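Local coordinates for nitroreductase FRM2 (Saccharomyces cerevisiae, PDB 4URP), which binds FMN and uses NADH to reduce 4-nitroquinoline N-oxide, and takes part in the oxidative stress response and the negative regulation of fatty acid metabolism, at residues A[70-74]-A[148-152]; A[63-68]-A[87-93]; A[50-54]-A[121-125]. One frame throughout, in Å; residues are numbered along the deposited sequence.

Contact 1 of 3, residues A[70-74]-A[148-152]; sequences VASAM and YNDYV
Tyr151 and Val70 meet where the C-terminal end of helix 60-73 comes up against the first turn of helix 149-155, and the contact between them is apolar. The side chain of Val70 runs at about a right angle to that of Tyr151, its CG2 resting 3.8 Å from Tyr151 CB while CG1 lies 3.9 Å from Tyr151 CD2. CG1 is anti to the backbone nitrogen (chi1 173°), which also brings it over one face of the Tyr148 ring, off its centre and near the rim. The same valine touches a third residue, with CG2 4.2 Å from Val152 CG1. Farther out, Ala73 CB sits over a face of the Tyr151 ring, 4.0 Å from CE1.

A second set of contacts comes from sulfur. The bent side chain of Met74 brings SD to 4.9 Å from the centre of the Tyr151 ring and 5.3 Å from that of Tyr148, a Met-aromatic contact with each, approached at a slant. Its methyl CE continues to Tyr148, 3.7 Å from OH. With Tyr151 cut back to an alanine, Met74 SD and Ala73 CB would probably lose their aromatic partner, and a gap would open beside Val70 CG1.

Within the segments, Met74 N is bonded to Val70 O, and Val152 N to the carbonyl of Tyr148, the N-cap residue of its helix. Pro83 also packs on Val70 and Tyr148, while Val166 and Gln169 of strand 164-172 lie against Val152. With dispersion and sulfur-aromatic contacts joining the two helix ends, the fit depends on side-chain shape more than on directed bonds, and it runs from buried Val70 out to exposed Ala73.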
loop_
_atom_site.group_PDB
_atom_site.type_symbol
_atom_site.label_atom_id
_atom_site.label_comp_id
_atom_site.label_asym_id
_atom_site.label_seq_id
_atom_site.Cartn_x
_atom_site.Cartn_y
_atom_site.Cartn_z
ATOM N N VAL A 70 18.934 16.586 -9.093
ATOM C CA VAL A 70 18.243 16.980 -7.877
ATOM C C VAL A 70 19.223 17.682 -6.952
ATOM O O VAL A 70 18.940 18.764 -6.444
ATOM C CB VAL A 70 17.628 15.765 -7.153
ATOM C CG1 VAL A 70 17.074 16.179 -5.799
ATOM C CG2 VAL A 70 16.544 15.136 -8.008
ATOM N N ALA A 71 20.397 17.081 -6.774
ATOM C CA ALA A 71 21.426 17.628 -5.891
ATOM C C ALA A 71 22.072 18.902 -6.431
ATOM O O ALA A 71 23.152 19.295 -5.991
ATOM C CB ALA A 71 22.489 16.580 -5.608
ATOM N N SER A 72 21.414 19.535 -7.394
ATOM C CA SER A 72 21.827 20.842 -7.888
ATOM C C SER A 72 20.671 21.812 -7.685
ATOM O O SER A 72 20.867 23.026 -7.600
ATOM C CB SER A 72 22.223 20.772 -9.365
ATOM O OG SER A 72 23.398 19.999 -9.541
ATOM N N ALA A 73 19.464 21.261 -7.604
ATOM C CA ALA A 73 18.289 22.032 -7.222
ATOM C C ALA A 73 18.268 22.155 -5.705
ATOM O O ALA A 73 17.557 22.986 -5.144
ATOM C CB ALA A 73 17.024 21.360 -7.722
ATOM N N MET A 74 19.113 21.362 -5.053
ATOM C CA MET A 74 19.356 21.474 -3.620
ATOM C C MET A 74 20.669 22.212 -3.421
ATOM O O MET A 74 21.708 21.768 -3.918
ATOM C CB MET A 74 19.454 20.090 -2.996
ATOM C CG MET A 74 18.403 19.126 -3.514
ATOM S SD MET A 74 16.933 19.160 -2.477
ATOM C CE MET A 74 17.532 18.242 -1.058
ATOM N N TYR A 148 11.337 12.550 -3.672
ATOM C CA TYR A 148 11.642 13.715 -4.490
ATOM C C TYR A 148 10.815 13.661 -5.758
ATOM O O TYR A 148 11.360 13.626 -6.856
ATOM C CB TYR A 148 13.118 13.718 -4.864
ATOM C CG TYR A 148 14.033 13.978 -3.702
ATOM C CD1 TYR A 148 13.797 15.031 -2.834
ATOM C CD2 TYR A 148 15.131 13.166 -3.468
ATOM C CE1 TYR A 148 14.633 15.273 -1.770
ATOM C CE2 TYR A 148 15.972 13.399 -2.405
ATOM C CZ TYR A 148 15.720 14.453 -1.559
ATOM O OH TYR A 148 16.561 14.685 -0.496
ATOM N N ASN A 149 9.497 13.651 -5.597
ATOM C CA ASN A 149 8.580 13.460 -6.711
ATOM C C ASN A 149 8.726 14.523 -7.783
ATOM O O ASN A 149 9.077 14.226 -8.920
ATOM C CB ASN A 149 7.137 13.438 -6.215
ATOM C CG ASN A 149 6.911 12.404 -5.141
ATOM O OD1 ASN A 149 7.512 11.329 -5.162
ATOM N ND2 ASN A 149 6.045 12.722 -4.191
ATOM N N ASP A 150 8.445 15.768 -7.409
ATOM C CA ASP A 150 8.497 16.885 -8.343
ATOM C C ASP A 150 9.882 17.061 -8.954
ATOM O O ASP A 150 10.010 17.414 -10.126
ATOM C CB ASP A 150 8.062 18.179 -7.651
ATOM C CG ASP A 150 8.266 18.134 -6.149
ATOM O OD1 ASP A 150 9.413 18.332 -5.698
ATOM O OD2 ASP A 150 7.279 17.898 -5.420
ATOM N N TYR A 151 10.919 16.818 -8.159
ATOM C CA TYR A 151 12.283 16.992 -8.632
ATOM C C TYR A 151 12.663 15.990 -9.720
ATOM O O TYR A 151 13.256 16.365 -10.731
ATOM C CB TYR A 151 13.265 16.926 -7.461
ATOM C CG TYR A 151 13.392 18.232 -6.706
ATOM C CD1 TYR A 151 13.135 19.446 -7.334
ATOM C CD2 TYR A 151 13.774 18.255 -5.370
ATOM C CE1 TYR A 151 13.254 20.642 -6.652
ATOM C CE2 TYR A 151 13.894 19.449 -4.682
ATOM C CZ TYR A 151 13.633 20.638 -5.328
ATOM O OH TYR A 151 13.752 21.828 -4.649
ATOM N N VAL A 152 12.314 14.723 -9.520
ATOM C CA VAL A 152 12.621 13.708 -10.518
ATOM C C VAL A 152 11.612 13.739 -11.657
ATOM O O VAL A 152 11.886 13.251 -12.749
ATOM C CB VAL A 152 12.677 12.292 -9.915
ATOM C CG1 VAL A 152 13.651 12.251 -8.743
ATOM C CG2 VAL A 152 11.298 11.837 -9.491
#

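Contact 2 of 3, residues A[63-68]-A[87-93]; sequences HKRIWD and RDEAYGS
A classic beta bulge, of Tyr91 and Gly92 opposite Phe172, starts strand 92-99 against helix 60-73, and His63 of that helix lies on it. Gly92 CA sits over one face of the imidazole as a CH-pi contact, 3.8 Å from the ring centre, and Trp67 CD1 covers the opposite face, so it is held between strand and indole. A chi1 of 164° points the His63 ring away from its backbone nitrogen and onto the bulge. Ser93 CB lies at the ring's edge, and Ala90 CB is 3.8 Å from His63 NE2, the nitrogen hydrogen-bonded to Cys86 O.

Helix 60-73 packs here on the antiparallel sheet of the nitroreductase alpha+beta fold, where Ile58 and Val171 of the flanking strands also touch Ser93. Trp67 presents the edge of its indole to the serine, NE1 3.9 Å from OG.

Arg87 bends along the helix surface, its CB 3.6 Å from Trp67 CB. The guanidinium lies between two carboxylates, Asp68 OD1 over one face, 3.9 Å from NH1 in a long salt bridge, and Asp88 OD2 over the other, 3.3 Å from NE. Both oxygens lie well out of its plane, where no N-H points at them.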
loop_
_atom_site.group_PDB
_atom_site.type_symbol
_atom_site.label_atom_id
_atom_site.label_comp_id
_atom_site.label_asym_id
_atom_site.label_seq_id
_atom_site.Cartn_x
_atom_site.Cartn_y
_atom_site.Cartn_z
ATOM N N HIS A 63 20.876 6.591 -13.796
ATOM C CA HIS A 63 20.518 6.714 -12.392
ATOM C C HIS A 63 21.238 7.909 -11.790
ATOM O O HIS A 63 20.632 8.746 -11.125
ATOM C CB HIS A 63 20.920 5.446 -11.645
ATOM C CG HIS A 63 20.945 5.601 -10.156
ATOM N ND1 HIS A 63 19.830 5.415 -9.371
ATOM C CD2 HIS A 63 21.950 5.927 -9.309
ATOM C CE1 HIS A 63 20.145 5.617 -8.101
ATOM N NE2 HIS A 63 21.431 5.931 -8.043
ATOM N N LYS A 64 22.542 7.978 -12.038
ATOM C CA LYS A 64 23.365 9.067 -11.532
ATOM C C LYS A 64 22.939 10.403 -12.131
ATOM O O LYS A 64 23.114 11.452 -11.512
ATOM C CB LYS A 64 24.838 8.810 -11.852
ATOM C CG LYS A 64 25.405 7.535 -11.252
ATOM C CD LYS A 64 26.926 7.561 -11.269
ATOM C CE LYS A 64 27.524 6.367 -10.539
ATOM N NZ LYS A 64 27.493 5.119 -11.357
ATOM N N ARG A 65 22.371 10.353 -13.330
ATOM C CA ARG A 65 22.007 11.557 -14.064
ATOM C C ARG A 65 20.902 12.351 -13.381
ATOM O O ARG A 65 20.865 13.578 -13.473
ATOM C CB ARG A 65 21.569 11.189 -15.481
ATOM C CG ARG A 65 22.285 11.956 -16.574
ATOM C CD ARG A 65 21.964 11.367 -17.935
ATOM N NE ARG A 65 22.816 11.923 -18.979
ATOM C CZ ARG A 65 24.024 11.457 -19.279
ATOM N NH1 ARG A 65 24.524 10.425 -18.612
ATOM N NH2 ARG A 65 24.734 12.024 -20.246
ATOM N N ILE A 66 20.002 11.651 -12.699
ATOM C CA ILE A 66 18.846 12.302 -12.092
ATOM C C ILE A 66 19.143 12.859 -10.707
ATOM O O ILE A 66 18.814 14.007 -10.409
ATOM C CB ILE A 66 17.634 11.353 -12.016
ATOM C CG1 ILE A 66 17.191 10.954 -13.424
ATOM C CG2 ILE A 66 16.480 12.020 -11.290
ATOM C CD1 ILE A 66 16.863 12.135 -14.306
ATOM N N TRP A 67 19.760 12.047 -9.858
ATOM C CA TRP A 67 20.072 12.484 -8.502
ATOM C C TRP A 67 21.112 13.599 -8.507
ATOM O O TRP A 67 21.185 14.397 -7.572
ATOM C CB TRP A 67 20.549 11.308 -7.656
ATOM C CG TRP A 67 19.573 10.187 -7.590
ATOM C CD1 TRP A 67 19.621 9.026 -8.296
ATOM C CD2 TRP A 67 18.398 10.115 -6.776
ATOM N NE1 TRP A 67 18.553 8.230 -7.972
ATOM C CE2 TRP A 67 17.787 8.876 -7.040
ATOM C CE3 TRP A 67 17.807 10.977 -5.848
ATOM C CZ2 TRP A 67 16.615 8.476 -6.413
ATOM C CZ3 TRP A 67 16.643 10.577 -5.227
ATOM C CH2 TRP A 67 16.058 9.339 -5.512
ATOM N N ASP A 68 21.911 13.650 -9.568
ATOM C CA ASP A 68 22.859 14.738 -9.750
ATOM C C ASP A 68 22.116 16.007 -10.124
ATOM O O ASP A 68 22.580 17.113 -9.856
ATOM C CB ASP A 68 23.871 14.395 -10.841
ATOM C CG ASP A 68 24.753 15.568 -11.203
ATOM O OD1 ASP A 68 25.768 15.784 -10.509
ATOM O OD2 ASP A 68 24.426 16.279 -12.176
ATOM N N ARG A 87 23.334 8.668 -5.888
ATOM C CA ARG A 87 23.923 8.538 -7.215
ATOM C C ARG A 87 25.389 8.133 -7.159
ATOM O O ARG A 87 26.052 8.043 -8.190
ATOM C CB ARG A 87 23.765 9.837 -8.010
ATOM C CG ARG A 87 24.183 11.088 -7.270
ATOM C CD ARG A 87 25.463 11.685 -7.823
ATOM N NE ARG A 87 25.817 12.915 -7.119
ATOM C CZ ARG A 87 26.910 13.630 -7.366
ATOM N NH1 ARG A 87 27.767 13.243 -8.303
ATOM N NH2 ARG A 87 27.147 14.735 -6.674
ATOM N N ASP A 88 25.896 7.886 -5.957
ATOM C CA ASP A 88 27.290 7.486 -5.802
ATOM C C ASP A 88 27.428 6.265 -4.906
ATOM O O ASP A 88 28.539 5.836 -4.595
ATOM C CB ASP A 88 28.117 8.640 -5.233
ATOM C CG ASP A 88 28.133 9.847 -6.142
ATOM O OD1 ASP A 88 28.182 9.665 -7.376
ATOM O OD2 ASP A 88 28.101 10.981 -5.624
ATOM N N GLU A 89 26.298 5.705 -4.490
ATOM C CA GLU A 89 26.318 4.565 -3.581
ATOM C C GLU A 89 25.325 3.479 -3.982
ATOM O O GLU A 89 25.393 2.356 -3.491
ATOM C CB GLU A 89 26.045 5.024 -2.146
ATOM C CG GLU A 89 27.095 5.971 -1.597
ATOM C CD GLU A 89 26.880 6.300 -0.138
ATOM O OE1 GLU A 89 26.265 5.477 0.572
ATOM O OE2 GLU A 89 27.331 7.378 0.300
ATOM N N ALA A 90 24.410 3.813 -4.884
ATOM C CA ALA A 90 23.360 2.880 -5.269
ATOM C C ALA A 90 23.582 2.294 -6.656
ATOM O O ALA A 90 24.160 2.936 -7.532
ATOM C CB ALA A 90 22.010 3.555 -5.196
ATOM N N TYR A 91 23.114 1.067 -6.846
ATOM C CA TYR A 91 23.206 0.412 -8.142
ATOM C C TYR A 91 22.190 1.028 -9.088
ATOM O O TYR A 91 22.433 1.148 -10.284
ATOM C CB TYR A 91 22.963 -1.091 -8.001
ATOM C CG TYR A 91 23.381 -1.901 -9.211
ATOM C CD1 TYR A 91 24.706 -2.274 -9.395
ATOM C CD2 TYR A 91 22.450 -2.304 -10.159
ATOM C CE1 TYR A 91 25.094 -3.019 -10.496
ATOM C CE2 TYR A 91 22.829 -3.050 -11.264
ATOM C CZ TYR A 91 24.153 -3.404 -11.427
ATOM O OH TYR A 91 24.538 -4.146 -12.521
ATOM N N GLY A 92 21.051 1.426 -8.535
ATOM C CA GLY A 92 20.001 2.056 -9.311
ATOM C C GLY A 92 18.830 2.434 -8.430
ATOM O O GLY A 92 18.957 2.494 -7.210
ATOM N N SER A 93 17.683 2.690 -9.046
ATOM C CA SER A 93 16.495 3.047 -8.287
ATOM C C SER A 93 15.220 2.687 -9.030
ATOM O O SER A 93 15.092 2.928 -10.227
ATOM C CB SER A 93 16.493 4.539 -7.957
ATOM O OG SER A 93 16.196 5.313 -9.107
#

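Contact 3 of 3, residues A[50-54]-A[121-125]; sequences SQVNR and AAHTT
Asn53 carries its CG between its own backbone nitrogen and carbonyl carbon (chi1 44°), which brings the carboxamide up to helix 117-139, where a chi1 of -179° turns Thr124 OG1 to meet it. The amide nitrogen then reaches two oxygens of the same threonine: ND2 lies 2.8 Å from Thr124 OG1 and 3.1 Å from Thr124 O. Both hydrogen bonds are weak because they are strongly bent, the one to OG1 closing to 116° at the hydrogen. Thr124 OG1 has a further weak bond to Pro45 O, so the hydroxyl links the helix to an earlier part of the same loop.

The segment 50-54 is the irregular lead into strand 55-59, an outermost strand, within this chain, of the antiparallel sheet, and the contact sets this lead against the long helix 117-139. The same helix also meets the second subunit, Ala122 packing on Ala122 of that subunit.

Beside the amide the contact turns apolar. Val52 CG2 is 3.9 Å from Ala121 CB and 4.2 Å from Thr124 CG2, the two methyl-bearing residues standing one turn apart on the helix. Thr103 of helix 100-109 touches both Val52 and Ala121.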
loop_
_atom_site.group_PDB
_atom_site.type_symbol
_atom_site.label_atom_id
_atom_site.label_comp_id
_atom_site.label_asym_id
_atom_site.label_seq_id
_atom_site.Cartn_x
_atom_site.Cartn_y
_atom_site.Cartn_z
ATOM N N SER A 50 -8.684 -0.269 -12.484
ATOM C CA SER A 50 -8.187 0.934 -13.135
ATOM C C SER A 50 -6.790 0.715 -13.697
ATOM O O SER A 50 -6.430 1.294 -14.722
ATOM C CB SER A 50 -8.193 2.110 -12.159
ATOM O OG SER A 50 -7.499 1.787 -10.967
ATOM N N GLN A 51 -6.014 -0.121 -13.010
ATOM C CA GLN A 51 -4.661 -0.468 -13.436
ATOM C C GLN A 51 -3.814 0.774 -13.699
ATOM O O GLN A 51 -3.222 0.921 -14.768
ATOM C CB GLN A 51 -4.714 -1.370 -14.673
ATOM C CG GLN A 51 -5.505 -2.650 -14.446
ATOM C CD GLN A 51 -5.664 -3.484 -15.704
ATOM O OE1 GLN A 51 -4.998 -3.243 -16.709
ATOM N NE2 GLN A 51 -6.554 -4.469 -15.653
ATOM N N VAL A 52 -3.760 1.660 -12.710
ATOM C CA VAL A 52 -3.152 2.974 -12.880
ATOM C C VAL A 52 -1.667 3.020 -12.541
ATOM O O VAL A 52 -0.934 3.850 -13.069
ATOM C CB VAL A 52 -3.877 4.037 -12.032
ATOM C CG1 VAL A 52 -5.283 4.263 -12.557
ATOM C CG2 VAL A 52 -3.900 3.629 -10.570
ATOM N N ASN A 53 -1.222 2.136 -11.657
ATOM C CA ASN A 53 0.162 2.179 -11.210
ATOM C C ASN A 53 1.133 1.495 -12.163
ATOM O O ASN A 53 0.949 0.336 -12.534
ATOM C CB ASN A 53 0.297 1.624 -9.794
ATOM C CG ASN A 53 -0.496 0.357 -9.588
ATOM O OD1 ASN A 53 -0.930 -0.285 -10.544
ATOM N ND2 ASN A 53 -0.692 -0.011 -8.330
ATOM N N ARG A 54 2.159 2.234 -12.568
ATOM C CA ARG A 54 3.245 1.674 -13.359
ATOM C C ARG A 54 4.563 1.928 -12.650
ATOM O O ARG A 54 4.582 2.429 -11.526
ATOM C CB ARG A 54 3.272 2.279 -14.765
ATOM C CG ARG A 54 2.601 3.630 -14.879
ATOM C CD ARG A 54 1.200 3.492 -15.442
ATOM N NE ARG A 54 1.054 2.264 -16.214
ATOM C CZ ARG A 54 -0.011 1.968 -16.949
ATOM N NH1 ARG A 54 -1.029 2.816 -17.031
ATOM N NH2 ARG A 54 -0.052 0.823 -17.610
ATOM N N ALA A 121 -6.214 5.288 -5.917
ATOM C CA ALA A 121 -4.991 5.136 -6.691
ATOM C C ALA A 121 -3.775 5.285 -5.789
ATOM O O ALA A 121 -2.737 4.670 -6.020
ATOM C CB ALA A 121 -4.951 6.157 -7.810
ATOM N N ALA A 122 -3.915 6.111 -4.758
ATOM C CA ALA A 122 -2.844 6.314 -3.793
ATOM C C ALA A 122 -2.696 5.085 -2.913
ATOM O O ALA A 122 -1.611 4.787 -2.415
ATOM C CB ALA A 122 -3.119 7.542 -2.948
ATOM N N HIS A 123 -3.798 4.371 -2.725
ATOM C CA HIS A 123 -3.777 3.125 -1.973
ATOM C C HIS A 123 -2.966 2.065 -2.697
ATOM O O HIS A 123 -2.076 1.447 -2.118
ATOM C CB HIS A 123 -5.197 2.605 -1.765
ATOM C CG HIS A 123 -5.961 3.342 -0.718
ATOM N ND1 HIS A 123 -6.283 4.685 -0.817
ATOM C CD2 HIS A 123 -6.480 2.939 0.469
ATOM C CE1 HIS A 123 -6.950 5.066 0.238
ATOM N NE2 HIS A 123 -7.089 4.017 1.051
ATOM N N THR A 124 -3.273 1.861 -3.972
ATOM C CA THR A 124 -2.665 0.772 -4.724
ATOM C C THR A 124 -1.205 1.028 -5.085
ATOM O O THR A 124 -0.436 0.085 -5.265
ATOM C CB THR A 124 -3.451 0.446 -6.003
ATOM O OG1 THR A 124 -2.818 -0.646 -6.675
ATOM C CG2 THR A 124 -3.495 1.644 -6.926
ATOM N N THR A 125 -0.821 2.296 -5.191
ATOM C CA THR A 125 0.560 2.609 -5.534
ATOM C C THR A 125 1.480 2.356 -4.348
ATOM O O THR A 125 2.630 1.967 -4.517
ATOM C CB THR A 125 0.733 4.051 -6.050
ATOM O OG1 THR A 125 2.090 4.244 -6.467
ATOM C CG2 THR A 125 0.392 5.063 -4.978
#

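Contacts 1 and 2 share helix 60-73 and touch each other: Tyr148 packs on Trp67 and Val152 on Ile66, and their centres lie about 12 Å apart. Contact 2 is mostly buried against the sheet, with its salt bridges at the exposed end round Arg87, whereas contact 1, at the end of the same helix, is partly exposed and relies on aromatic and sulfur packing. Contact 3 stands across the chain's centre from contact 2, about 25 Å between centres. All its touching residues are buried, and it alone of the three joins its segments by hydrogen bonds, both weak, on the helix that also meets the second subunit.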